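Local coordinates for protein AvrRpt2 (Erwinia amylovora, PDB 6HQZ) that acts as a type III effector of the fire blight pathogen, a C70-family cysteine protease of papain-like fold that probably cleaves host proteins in the plant cell, at residues N6-V11 against M106-G111; W21-R26 against H122-G127; N81-L86 against M132-F137; I93-Q98 against D117-H122. All blocks are in the same frame, centred on the assembly; numbering follows the deposited sequence.

In the fold
All four contacts are built on or around the antiparallel sheet of the papain-like domain, where strand 104-113 lies between 93-98 and 118-123. Contact 1 lays the N-terminal loop on strand 104-113, and contact 2, its centre about 8 Å away, sets helix 19-27 against the turn that follows strand 118-123; these two lie on one sheet face. Contact 4 spans strands 93-98 and 118-123 on the other face. About 8 Å between centres separates it from contact 3, which joins helices 80-90 and 134-140. Contacts 2 and 4 share His-122. Along the chain the segments of contacts 1 to 3 interleave, so early and late parts of the sequence close one compact core.

Contact 1. Residues N6-V11 against M106-G111; sequences NHVPYV and MSVLTG
Val-8 lies over Val-108 and Thr-110, where the extended N-terminal loop of this papain-like domain runs across one face of its antiparallel sheet. The closer part of the contact is small and wholly apolar. CB and both methyls of Val-8 gather round CG2 of Thr-110, with CB of Val-8 at 4.0 Å from that methyl, CG2 of Val-8 at 4.1 Å and CG1 of Val-8 at 4.2 Å. In addition, CG1 of Val-8 reaches to 4.4 Å from CG1 of Val-108. With CG1 opposite the backbone N (chi1 -174°), that methyl leans along the strand to Val-108, while CG2 stays at Thr-110. At Thr-110 the hydroxyl is turned from the valine to the sheet, making a weak hydrogen bond to O of Ile-120, while the methyl is given to the loop. Thr-110 and Gly-111 together face Ile-120 in a classic beta bulge, and the backbone of Thr-110 also bonds to that of Leu-5. By contrast, Asn-6, His-7 and Pro-9 form the loose side: they are exposed and stand away from segment 106-111, and Asn-6 packs instead on Asn-6 of the second subunit. Only 98 Å² is buried in all, and polar bonds to other parts of the sheet help hold the loop: Tyr-10 OH bonds to O of Asp-123, and O of Val-8 receives a hydrogen bond from NE2 of His-122.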
loop_
_atom_site.group_PDB
_atom_site.type_symbol
_atom_site.label_atom_id
_atom_site.label_comp_id
_atom_site.label_asym_id
_atom_site.label_seq_id
_atom_site.Cartn_x
_atom_site.Cartn_y
_atom_site.Cartn_z
ATOM N N ASN A 6 0.267 -11.499 4.073
ATOM C CA ASN A 6 -0.176 -12.862 4.325
ATOM C C ASN A 6 0.879 -13.845 4.799
ATOM O O ASN A 6 0.510 -14.928 5.255
ATOM C CB ASN A 6 -0.852 -13.379 3.049
ATOM C CG ASN A 6 -2.160 -12.675 2.818
ATOM O OD1 ASN A 6 -3.112 -12.908 3.553
ATOM N ND2 ASN A 6 -2.192 -11.729 1.883
ATOM N N HIS A 7 2.169 -13.542 4.667
ATOM C CA HIS A 7 3.090 -14.335 5.464
ATOM C C HIS A 7 4.229 -13.625 6.137
ATOM O O HIS A 7 5.399 -13.709 5.792
ATOM C CB HIS A 7 3.546 -15.672 4.879
ATOM C CG HIS A 7 3.919 -16.655 5.967
ATOM N ND1 HIS A 7 2.984 -17.170 6.850
ATOM C CD2 HIS A 7 5.120 -17.142 6.374
ATOM C CE1 HIS A 7 3.588 -17.956 7.727
ATOM N NE2 HIS A 7 4.883 -17.954 7.463
ATOM N N VAL A 8 3.812 -12.985 7.197
ATOM C CA VAL A 8 4.692 -12.651 8.275
ATOM C C VAL A 8 4.750 -13.855 9.242
ATOM O O VAL A 8 3.733 -14.324 9.702
ATOM C CB VAL A 8 4.202 -11.362 8.919
ATOM C CG1 VAL A 8 5.203 -10.939 9.958
ATOM C CG2 VAL A 8 4.104 -10.305 7.816
ATOM N N PRO A 9 5.952 -14.388 9.474
ATOM C CA PRO A 9 6.097 -15.497 10.389
ATOM C C PRO A 9 5.796 -15.064 11.824
ATOM O O PRO A 9 5.963 -13.871 12.191
ATOM C CB PRO A 9 7.561 -15.904 10.241
ATOM C CG PRO A 9 8.273 -14.717 9.682
ATOM C CD PRO A 9 7.251 -13.918 8.925
ATOM N N TYR A 10 5.239 -15.980 12.591
ATOM C CA TYR A 10 4.812 -15.646 13.972
ATOM C C TYR A 10 5.929 -16.124 14.895
ATOM O O TYR A 10 6.331 -17.277 14.793
ATOM C CB TYR A 10 3.486 -16.346 14.301
ATOM C CG TYR A 10 3.151 -16.095 15.732
ATOM C CD1 TYR A 10 2.777 -14.802 16.153
ATOM C CD2 TYR A 10 3.373 -17.064 16.685
ATOM C CE1 TYR A 10 2.520 -14.571 17.505
ATOM C CE2 TYR A 10 3.113 -16.822 18.031
ATOM C CZ TYR A 10 2.688 -15.582 18.422
ATOM O OH TYR A 10 2.505 -15.388 19.802
ATOM N N VAL A 11 6.363 -15.278 15.856
ATOM C CA VAL A 11 7.352 -15.656 16.843
ATOM C C VAL A 11 6.753 -15.213 18.211
ATOM O O VAL A 11 6.308 -14.065 18.290
ATOM C CB VAL A 11 8.722 -14.953 16.589
ATOM C CG1 VAL A 11 9.735 -15.311 17.660
ATOM C CG2 VAL A 11 9.255 -15.294 15.171
ATOM N N MET A 106 4.770 -4.682 22.711
ATOM C CA MET A 106 5.104 -4.557 21.339
ATOM C C MET A 106 4.434 -5.650 20.556
ATOM O O MET A 106 4.393 -6.789 21.036
ATOM C CB MET A 106 6.595 -4.677 21.165
ATOM C CG MET A 106 7.411 -3.518 21.618
ATOM S SD MET A 106 9.141 -3.934 21.412
ATOM C CE MET A 106 9.199 -3.984 19.625
ATOM N N SER A 107 3.924 -5.294 19.364
ATOM C CA SER A 107 3.236 -6.230 18.495
ATOM C C SER A 107 3.575 -5.909 17.089
ATOM O O SER A 107 4.183 -4.865 16.808
ATOM C CB SER A 107 1.733 -6.145 18.704
ATOM O OG SER A 107 1.368 -6.590 20.009
ATOM N N VAL A 108 3.209 -6.791 16.176
ATOM C CA VAL A 108 3.509 -6.590 14.770
ATOM C C VAL A 108 2.297 -6.459 13.939
ATOM O O VAL A 108 1.507 -7.402 13.862
ATOM C CB VAL A 108 4.369 -7.765 14.201
ATOM C CG1 VAL A 108 4.604 -7.490 12.691
ATOM C CG2 VAL A 108 5.701 -7.868 14.946
ATOM N N LEU A 109 2.146 -5.269 13.332
ATOM C CA LEU A 109 1.062 -4.941 12.421
ATOM C C LEU A 109 1.301 -5.658 11.110
ATOM O O LEU A 109 2.392 -5.508 10.522
ATOM C CB LEU A 109 1.005 -3.458 12.120
ATOM C CG LEU A 109 -0.177 -3.015 11.257
ATOM C CD1 LEU A 109 -1.562 -3.305 11.880
ATOM C CD2 LEU A 109 0.062 -1.544 10.992
ATOM N N THR A 110 0.301 -6.386 10.661
ATOM C CA THR A 110 0.415 -7.165 9.373
ATOM C C THR A 110 -0.623 -6.854 8.279
ATOM O O THR A 110 -0.404 -7.205 7.098
ATOM C CB THR A 110 0.360 -8.675 9.614
ATOM O OG1 THR A 110 -0.988 -9.052 10.029
ATOM C CG2 THR A 110 1.451 -9.070 10.620
ATOM N N GLY A 111 -1.803 -6.375 8.671
ATOM C CA GLY A 111 -2.816 -6.056 7.742
ATOM C C GLY A 111 -3.935 -5.243 8.322
ATOM O O GLY A 111 -3.921 -4.910 9.493
#

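Contact 2. Residues W21-R26 against H122-G127; sequences WYACTR and HDPQRG
An Asx turn with a classic beta bulge closes the end of strand 118-123, and on it Pro-124 is pressed against Ala-23 and Cys-24 of helix 19-27, the helix that packs on the sheet of this papain-like fold. The proline ring spreads its contact over two successive helix residues. Its CB sits 3.8 Å from CB of Ala-23, a methyl-to-ring meeting near the closest pass of the two backbones. One atom further round, CG is 3.7 Å from SG of Cys-24. The sulfur reaches the proline because it lies beside the backbone N and opposite the carbonyl carbon (chi1 -70°), which also keeps it above the sheet, where Cys-24 touches Met-106 and Val-108. All three touching residues are buried; the segments bury 106 Å² between them, and the touching atoms are carbon and sulfur.

Pro-124 is the middle residue of the Asx turn. OD1 of Asp-123 accepts from N of Gln-125 at 2.8 Å through its anti lone pair. N of Arg-126 points between O and, weakly, OD1 of Asp-123, and Arg-126 and Gly-127 both face Asp-123 in the bulge. Asp-123 and Gly-127 close the beta hairpin with a reciprocal pair, Asp-123 N to Gly-127 O at 2.9 Å and Gly-127 N to Asp-123 O at 2.8 Å.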
loop_
_atom_site.group_PDB
_atom_site.type_symbol
_atom_site.label_atom_id
_atom_site.label_comp_id
_atom_site.label_asym_id
_atom_site.label_seq_id
_atom_site.Cartn_x
_atom_site.Cartn_y
_atom_site.Cartn_z
ATOM N N TRP A 21 10.365 -7.508 22.279
ATOM C CA TRP A 21 11.294 -6.874 21.312
ATOM C C TRP A 21 11.958 -7.914 20.360
ATOM O O TRP A 21 12.040 -7.715 19.109
ATOM C CB TRP A 21 12.341 -6.027 22.042
ATOM C CG TRP A 21 13.586 -5.680 21.182
ATOM C CD1 TRP A 21 14.744 -6.386 21.077
ATOM C CD2 TRP A 21 13.716 -4.561 20.318
ATOM N NE1 TRP A 21 15.603 -5.758 20.189
ATOM C CE2 TRP A 21 15.003 -4.619 19.734
ATOM C CE3 TRP A 21 12.903 -3.477 20.043
ATOM C CZ2 TRP A 21 15.458 -3.670 18.834
ATOM C CZ3 TRP A 21 13.357 -2.525 19.144
ATOM C CH2 TRP A 21 14.615 -2.627 18.557
ATOM N N TYR A 22 12.453 -8.987 20.950
ATOM C CA TYR A 22 13.207 -9.958 20.146
ATOM C C TYR A 22 12.251 -10.673 19.224
ATOM O O TYR A 22 12.589 -10.897 18.039
ATOM C CB TYR A 22 14.011 -10.929 20.993
ATOM C CG TYR A 22 15.042 -10.199 21.818
ATOM C CD1 TYR A 22 16.229 -9.748 21.228
ATOM C CD2 TYR A 22 14.843 -9.924 23.175
ATOM C CE1 TYR A 22 17.200 -9.073 21.958
ATOM C CE2 TYR A 22 15.810 -9.244 23.922
ATOM C CZ TYR A 22 16.988 -8.840 23.297
ATOM O OH TYR A 22 17.932 -8.166 23.981
ATOM N N ALA A 23 11.065 -10.988 19.739
ATOM C CA ALA A 23 10.075 -11.630 18.899
ATOM C C ALA A 23 9.644 -10.752 17.717
ATOM O O ALA A 23 9.591 -11.262 16.576
ATOM C CB ALA A 23 8.874 -12.091 19.691
ATOM N N CYS A 24 9.323 -9.477 17.975
ATOM C CA CYS A 24 8.867 -8.575 16.939
ATOM C C CYS A 24 9.979 -8.348 15.892
ATOM O O CYS A 24 9.700 -8.341 14.713
ATOM C CB CYS A 24 8.364 -7.235 17.538
ATOM S SG CYS A 24 6.812 -7.449 18.453
ATOM N N THR A 25 11.196 -8.117 16.326
ATOM C CA THR A 25 12.263 -7.844 15.380
ATOM C C THR A 25 12.520 -9.126 14.520
ATOM O O THR A 25 12.668 -8.973 13.307
ATOM C CB THR A 25 13.543 -7.328 16.040
ATOM O OG1 THR A 25 13.931 -8.218 17.072
ATOM C CG2 THR A 25 13.367 -5.987 16.581
ATOM N N ARG A 26 12.414 -10.330 15.115
ATOM C CA ARG A 26 12.497 -11.603 14.370
ATOM C C ARG A 26 11.346 -11.764 13.357
ATOM O O ARG A 26 11.588 -12.175 12.198
ATOM C CB ARG A 26 12.613 -12.857 15.281
ATOM C CG ARG A 26 13.376 -14.014 14.639
ATOM C CD ARG A 26 13.924 -15.094 15.611
ATOM N NE ARG A 26 13.925 -14.614 16.999
ATOM C CZ ARG A 26 13.674 -15.344 18.083
ATOM N NH1 ARG A 26 13.467 -16.655 18.004
ATOM N NH2 ARG A 26 13.670 -14.739 19.270
ATOM N N HIS A 122 0.262 -9.680 14.914
ATOM C CA HIS A 122 0.870 -10.778 15.631
ATOM C C HIS A 122 1.236 -10.228 17.023
ATOM O O HIS A 122 2.004 -9.292 17.119
ATOM C CB HIS A 122 2.192 -11.229 15.010
ATOM C CG HIS A 122 2.033 -12.045 13.763
ATOM N ND1 HIS A 122 0.830 -12.621 13.405
ATOM C CD2 HIS A 122 2.926 -12.407 12.821
ATOM C CE1 HIS A 122 0.989 -13.272 12.263
ATOM N NE2 HIS A 122 2.264 -13.201 11.914
ATOM N N ASP A 123 0.768 -10.904 18.058
ATOM C CA ASP A 123 1.046 -10.530 19.459
ATOM C C ASP A 123 1.942 -11.618 20.052
ATOM O O ASP A 123 1.534 -12.770 20.209
ATOM C CB ASP A 123 -0.252 -10.431 20.219
ATOM C CG ASP A 123 -0.069 -9.876 21.646
ATOM O OD1 ASP A 123 0.800 -10.337 22.383
ATOM O OD2 ASP A 123 -0.860 -9.053 22.051
ATOM N N PRO A 124 3.191 -11.278 20.367
ATOM C CA PRO A 124 4.106 -12.246 20.846
ATOM C C PRO A 124 3.655 -12.978 22.128
ATOM O O PRO A 124 4.246 -14.024 22.499
ATOM C CB PRO A 124 5.379 -11.431 21.140
ATOM C CG PRO A 124 5.226 -10.134 20.476
ATOM C CD PRO A 124 3.773 -9.956 20.173
ATOM N N GLN A 125 2.652 -12.441 22.831
ATOM C CA GLN A 125 2.177 -13.112 24.006
ATOM C C GLN A 125 0.786 -13.647 23.917
ATOM O O GLN A 125 0.403 -14.367 24.782
ATOM C CB GLN A 125 2.336 -12.207 25.233
ATOM C CG GLN A 125 2.126 -12.898 26.540
ATOM C CD GLN A 125 2.706 -14.324 26.682
ATOM O OE1 GLN A 125 3.920 -14.510 26.577
ATOM N NE2 GLN A 125 1.847 -15.319 27.023
ATOM N N ARG A 126 0.044 -13.306 22.888
ATOM C CA ARG A 126 -1.281 -13.758 22.712
ATOM C C ARG A 126 -1.536 -14.575 21.482
ATOM O O ARG A 126 -2.438 -15.421 21.522
ATOM C CB ARG A 126 -2.223 -12.575 22.735
ATOM C CG ARG A 126 -2.297 -11.994 24.107
ATOM C CD ARG A 126 -3.210 -12.872 24.914
ATOM N NE ARG A 126 -3.736 -12.096 25.997
ATOM C CZ ARG A 126 -3.030 -11.805 27.057
ATOM N NH1 ARG A 126 -1.800 -12.313 27.210
ATOM N NH2 ARG A 126 -3.600 -11.085 27.986
ATOM N N GLY A 127 -0.688 -14.445 20.458
ATOM C CA GLY A 127 -0.795 -15.298 19.306
ATOM C C GLY A 127 -0.806 -14.570 17.973
ATOM O O GLY A 127 -0.912 -13.310 17.896
#

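Contact 3. Residues N81-L86 against M132-F137; sequences NELGNL and MPLDSF
ND2 of Asn-85 gives a nearly straight hydrogen bond (171°) to OE1 of Glu-82 at 3.0 Å, one turn back on helix 80-90, while Leu-83 on the same helix reaches across to Leu-134 and Phe-137. The acceptor lies almost in the amide plane of Asn-85, although the donor comes to the syn side of the carboxylate well out of its plane. OD1 of Asn-85 is in turn bonded by NE of Arg-89, so both ends of the amide are held.

Across the contact everything rests on the fork of Leu-83. Its CD1 touches two residues at once: CD1 of Leu-134 at 3.7 Å and, obliquely to the ring, CE2 of Phe-137 at 3.9 Å. CD2 of Leu-83 lies 4.2 Å from the same CE2, so both leucine methyls lean on one corner of the aromatic ring. The partners sit three residues apart, on one side of helix 134-140, and in both the side chain leaves opposite the backbone N (chi1 173° at Phe-137), which aims them together at Leu-83. The two backbones stay well apart, 9.8 Å between CA of Leu-83 and CA of Leu-134, and 105 Å² is buried.

The contact thus joins two helices over one sheet face: Leu-83 and Phe-137 both rest on Ile-119 of strand 118-123, and Phe-137 meets Phe-95 of strand 93-98 edge-to-face. On its outer side, helix 80-90 borders the second subunit, whose Cys-88, a residue of the interchain disulfide, packs on Asn-85.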
loop_
_atom_site.group_PDB
_atom_site.type_symbol
_atom_site.label_atom_id
_atom_site.label_comp_id
_atom_site.label_asym_id
_atom_site.label_seq_id
_atom_site.Cartn_x
_atom_site.Cartn_y
_atom_site.Cartn_z
ATOM N N ASN A 81 -7.115 3.106 5.514
ATOM C CA ASN A 81 -6.369 3.198 4.256
ATOM C C ASN A 81 -4.906 3.591 4.475
ATOM O O ASN A 81 -4.015 3.048 3.833
ATOM C CB ASN A 81 -6.998 4.194 3.278
ATOM C CG ASN A 81 -8.288 3.696 2.679
ATOM O OD1 ASN A 81 -8.562 2.498 2.635
ATOM N ND2 ASN A 81 -9.095 4.611 2.233
ATOM N N GLU A 82 -4.653 4.554 5.361
ATOM C CA GLU A 82 -3.266 4.980 5.545
ATOM C C GLU A 82 -2.386 3.904 6.143
ATOM O O GLU A 82 -1.269 3.711 5.696
ATOM C CB GLU A 82 -3.129 6.270 6.369
ATOM C CG GLU A 82 -1.687 6.780 6.434
ATOM C CD GLU A 82 -0.879 6.824 5.099
ATOM O OE1 GLU A 82 -1.397 7.087 3.927
ATOM O OE2 GLU A 82 0.354 6.679 5.245
ATOM N N LEU A 83 -2.865 3.208 7.155
ATOM C CA LEU A 83 -2.092 2.030 7.631
ATOM C C LEU A 83 -1.802 0.981 6.514
ATOM O O LEU A 83 -0.720 0.406 6.439
ATOM C CB LEU A 83 -2.788 1.362 8.786
ATOM C CG LEU A 83 -2.716 2.222 10.074
ATOM C CD1 LEU A 83 -3.622 1.599 11.145
ATOM C CD2 LEU A 83 -1.287 2.390 10.560
ATOM N N GLY A 84 -2.792 0.738 5.665
ATOM C CA GLY A 84 -2.625 -0.187 4.536
ATOM C C GLY A 84 -1.548 0.284 3.575
ATOM O O GLY A 84 -0.670 -0.484 3.139
ATOM N N ASN A 85 -1.611 1.573 3.254
ATOM C CA ASN A 85 -0.589 2.160 2.432
ATOM C C ASN A 85 0.787 1.920 3.084
ATOM O O ASN A 85 1.703 1.491 2.410
ATOM C CB ASN A 85 -0.925 3.641 2.274
ATOM C CG ASN A 85 0.088 4.419 1.479
ATOM O OD1 ASN A 85 0.779 3.898 0.584
ATOM N ND2 ASN A 85 0.128 5.734 1.757
ATOM N N LEU A 86 0.914 2.185 4.393
ATOM C CA LEU A 86 2.186 2.010 5.101
ATOM C C LEU A 86 2.718 0.576 5.051
ATOM O O LEU A 86 3.903 0.361 4.785
ATOM C CB LEU A 86 2.081 2.482 6.565
ATOM C CG LEU A 86 2.088 4.021 6.703
ATOM C CD1 LEU A 86 1.756 4.471 8.127
ATOM C CD2 LEU A 86 3.431 4.616 6.280
ATOM N N MET A 132 -7.585 -5.998 16.522
ATOM C CA MET A 132 -8.205 -5.086 17.446
ATOM C C MET A 132 -8.849 -3.948 16.689
ATOM O O MET A 132 -8.394 -3.613 15.598
ATOM C CB MET A 132 -7.192 -4.523 18.496
ATOM C CG MET A 132 -6.324 -3.379 18.135
ATOM S SD MET A 132 -5.236 -2.534 19.333
ATOM C CE MET A 132 -4.015 -3.805 19.626
ATOM N N PRO A 133 -9.811 -3.268 17.317
ATOM C CA PRO A 133 -10.378 -2.157 16.606
ATOM C C PRO A 133 -9.355 -1.086 16.276
ATOM O O PRO A 133 -8.454 -0.759 17.083
ATOM C CB PRO A 133 -11.414 -1.590 17.582
ATOM C CG PRO A 133 -11.720 -2.738 18.491
ATOM C CD PRO A 133 -10.416 -3.427 18.640
ATOM N N LEU A 134 -9.525 -0.472 15.124
ATOM C CA LEU A 134 -8.706 0.652 14.745
ATOM C C LEU A 134 -8.778 1.746 15.769
ATOM O O LEU A 134 -7.743 2.389 16.050
ATOM C CB LEU A 134 -9.153 1.169 13.380
ATOM C CG LEU A 134 -8.393 2.338 12.840
ATOM C CD1 LEU A 134 -6.892 2.049 12.863
ATOM C CD2 LEU A 134 -8.889 2.691 11.432
ATOM N N ASP A 135 -9.986 2.003 16.332
ATOM C CA ASP A 135 -10.119 3.047 17.366
ATOM C C ASP A 135 -9.155 2.740 18.531
ATOM O O ASP A 135 -8.553 3.646 19.087
ATOM C CB ASP A 135 -11.568 3.201 17.881
ATOM C CG ASP A 135 -11.720 4.283 18.996
ATOM O OD1 ASP A 135 -11.819 5.501 18.715
ATOM O OD2 ASP A 135 -11.779 3.898 20.179
ATOM N N SER A 136 -9.054 1.480 18.920
ATOM C CA SER A 136 -8.125 1.060 20.016
ATOM C C SER A 136 -6.665 1.285 19.701
ATOM O O SER A 136 -5.918 1.778 20.516
ATOM C CB SER A 136 -8.350 -0.402 20.377
ATOM O OG SER A 136 -9.596 -0.529 20.996
ATOM N N PHE A 137 -6.246 0.947 18.496
ATOM C CA PHE A 137 -4.919 1.189 18.068
ATOM C C PHE A 137 -4.541 2.668 18.141
ATOM O O PHE A 137 -3.498 3.043 18.693
ATOM C CB PHE A 137 -4.732 0.626 16.672
ATOM C CG PHE A 137 -3.416 0.980 16.087
ATOM C CD1 PHE A 137 -2.313 0.221 16.373
ATOM C CD2 PHE A 137 -3.326 2.061 15.199
ATOM C CE1 PHE A 137 -1.094 0.561 15.783
ATOM C CE2 PHE A 137 -2.124 2.433 14.675
ATOM C CZ PHE A 137 -1.032 1.646 14.913
#

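Contact 4. Residues I93-Q98 against D117-H122; sequences IMFGWQ and DAIIFH
Phe-95 meets Ile-119 and Phe-121 although their strands are not neighbours: strand 104-113 runs between them, and the side chains bridge it over one face of the sheet. The same uncommon torsion serves all three. Each first side-chain bond points between the backbone N and the carbonyl carbon (chi1 68° at Phe-95, 61° at Ile-119), and from there the groups extend across the central strand.

The far end of the Phe-95 ring does the touching. Its CZ lies 3.9 Å from CD1 of Ile-119, the two side chains arriving from opposite directions, with the methyl set obliquely to the ring. Its CE1 is 4.1 Å from CB of Phe-121, which stands at the ring's edge and near its plane. The two phenylalanine side chains cross at about a right angle, and their rings are steeply inclined to each other, by about 70°; Phe-121 offers its first carbon as the nearest atom. Further back along the same edge of Phe-95, beside CD1, the carbonyl O of Ile-93 lies in the ring plane. Trp-97 adds a looser flank, with its NE1 bonded to OG of Ser-107 on the strand in between. The segments bury 144 Å² together.

The cluster is floored by strand 104-113, whose Ser-107 and Leu-109 touch Phe-95, and roofed by helix 134-140: Leu-134 and Phe-137 cover Ile-119. On the opposite face of strand 93-98, Met-94 packs on helix 19-27.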
loop_
_atom_site.group_PDB
_atom_site.type_symbol
_atom_site.label_atom_id
_atom_site.label_comp_id
_atom_site.label_asym_id
_atom_site.label_seq_id
_atom_site.Cartn_x
_atom_site.Cartn_y
_atom_site.Cartn_z
ATOM N N ILE A 93 5.148 -3.905 10.470
ATOM C CA ILE A 93 5.519 -2.741 11.279
ATOM C C ILE A 93 5.323 -3.101 12.773
ATOM O O ILE A 93 4.238 -3.506 13.205
ATOM C CB ILE A 93 4.615 -1.547 10.964
ATOM C CG1 ILE A 93 4.801 -1.076 9.557
ATOM C CG2 ILE A 93 4.887 -0.385 11.930
ATOM C CD1 ILE A 93 3.663 -0.217 9.048
ATOM N N MET A 94 6.400 -2.977 13.524
ATOM C CA MET A 94 6.299 -3.237 14.964
ATOM C C MET A 94 5.955 -1.959 15.716
ATOM O O MET A 94 6.625 -0.921 15.537
ATOM C CB MET A 94 7.530 -3.880 15.554
ATOM C CG MET A 94 8.834 -3.225 15.410
ATOM S SD MET A 94 10.144 -4.318 16.077
ATOM C CE MET A 94 11.173 -3.066 16.806
ATOM N N PHE A 95 4.930 -2.086 16.549
ATOM C CA PHE A 95 4.352 -0.955 17.277
ATOM C C PHE A 95 4.286 -1.209 18.774
ATOM O O PHE A 95 4.000 -2.318 19.284
ATOM C CB PHE A 95 2.959 -0.559 16.733
ATOM C CG PHE A 95 1.877 -1.545 16.968
ATOM C CD1 PHE A 95 1.718 -2.589 16.088
ATOM C CD2 PHE A 95 0.963 -1.401 17.980
ATOM C CE1 PHE A 95 0.684 -3.489 16.222
ATOM C CE2 PHE A 95 -0.101 -2.281 18.105
ATOM C CZ PHE A 95 -0.222 -3.338 17.249
ATOM N N GLY A 96 4.525 -0.101 19.473
ATOM C CA GLY A 96 4.420 -0.012 20.923
ATOM C C GLY A 96 3.067 0.493 21.286
ATOM O O GLY A 96 2.621 1.475 20.706
ATOM N N TRP A 97 2.423 -0.131 22.282
ATOM C CA TRP A 97 1.082 0.292 22.703
ATOM C C TRP A 97 0.797 -0.033 24.120
ATOM O O TRP A 97 1.435 -0.884 24.715
ATOM C CB TRP A 97 0.002 -0.320 21.811
ATOM C CG TRP A 97 -0.103 -1.802 21.862
ATOM C CD1 TRP A 97 0.752 -2.731 21.323
ATOM C CD2 TRP A 97 -1.203 -2.559 22.432
ATOM N NE1 TRP A 97 0.249 -3.992 21.526
ATOM C CE2 TRP A 97 -0.962 -3.912 22.143
ATOM C CE3 TRP A 97 -2.389 -2.207 23.065
ATOM C CZ2 TRP A 97 -1.808 -4.901 22.538
ATOM C CZ3 TRP A 97 -3.286 -3.212 23.426
ATOM C CH2 TRP A 97 -2.971 -4.547 23.186
ATOM N N GLN A 98 -0.143 0.692 24.703
ATOM C CA GLN A 98 -0.411 0.568 26.095
ATOM C C GLN A 98 -1.736 -0.175 26.319
ATOM O O GLN A 98 -2.776 0.229 25.781
ATOM C CB GLN A 98 -0.394 1.933 26.796
ATOM C CG GLN A 98 -0.470 1.850 28.311
ATOM C CD GLN A 98 -0.438 3.202 29.011
ATOM O OE1 GLN A 98 -0.859 4.195 28.452
ATOM N NE2 GLN A 98 0.095 3.227 30.223
ATOM N N ASP A 117 -13.198 -2.409 10.418
ATOM C CA ASP A 117 -12.417 -1.281 10.949
ATOM C C ASP A 117 -11.462 -1.711 12.086
ATOM O O ASP A 117 -11.515 -1.209 13.224
ATOM C CB ASP A 117 -13.365 -0.140 11.361
ATOM C CG ASP A 117 -12.663 1.170 11.531
ATOM O OD1 ASP A 117 -11.818 1.567 10.682
ATOM O OD2 ASP A 117 -12.959 1.839 12.534
ATOM N N ALA A 118 -10.587 -2.647 11.726
ATOM C CA ALA A 118 -9.666 -3.290 12.667
ATOM C C ALA A 118 -8.300 -3.522 12.039
ATOM O O ALA A 118 -8.162 -3.654 10.825
ATOM C CB ALA A 118 -10.256 -4.618 13.135
ATOM N N ILE A 119 -7.282 -3.596 12.895
ATOM C CA ILE A 119 -5.942 -3.924 12.480
ATOM C C ILE A 119 -5.704 -5.377 12.775
ATOM O O ILE A 119 -6.318 -5.932 13.664
ATOM C CB ILE A 119 -4.877 -3.095 13.183
ATOM C CG1 ILE A 119 -4.898 -3.319 14.710
ATOM C CG2 ILE A 119 -5.162 -1.630 12.884
ATOM C CD1 ILE A 119 -3.546 -3.009 15.309
ATOM N N ILE A 120 -4.792 -5.964 12.005
ATOM C CA ILE A 120 -4.452 -7.342 12.137
ATOM C C ILE A 120 -2.997 -7.388 12.593
ATOM O O ILE A 120 -2.146 -6.786 11.982
ATOM C CB ILE A 120 -4.565 -8.109 10.796
ATOM C CG1 ILE A 120 -5.953 -7.845 10.161
ATOM C CG2 ILE A 120 -4.348 -9.552 11.032
ATOM C CD1 ILE A 120 -6.115 -8.381 8.767
ATOM N N PHE A 121 -2.719 -8.166 13.645
ATOM C CA PHE A 121 -1.393 -8.119 14.233
ATOM C C PHE A 121 -1.041 -9.414 14.909
ATOM O O PHE A 121 -1.919 -10.166 15.390
ATOM C CB PHE A 121 -1.275 -6.950 15.229
ATOM C CG PHE A 121 -2.116 -7.086 16.452
ATOM C CD1 PHE A 121 -3.497 -6.800 16.427
ATOM C CD2 PHE A 121 -1.545 -7.498 17.658
ATOM C CE1 PHE A 121 -4.263 -6.911 17.596
ATOM C CE2 PHE A 121 -2.312 -7.595 18.840
ATOM C CZ PHE A 121 -3.668 -7.350 18.818
ATOM N N HIS A 122 0.262 -9.680 14.914
ATOM C CA HIS A 122 0.870 -10.778 15.631
ATOM C C HIS A 122 1.236 -10.228 17.023
ATOM O O HIS A 122 2.004 -9.292 17.119
ATOM C CB HIS A 122 2.192 -11.229 15.010
ATOM C CG HIS A 122 2.033 -12.045 13.763
ATOM N ND1 HIS A 122 0.830 -12.621 13.405
ATOM C CD2 HIS A 122 2.926 -12.407 12.821
ATOM C CE1 HIS A 122 0.989 -13.272 12.263
ATOM N NE2 HIS A 122 2.264 -13.201 11.914
#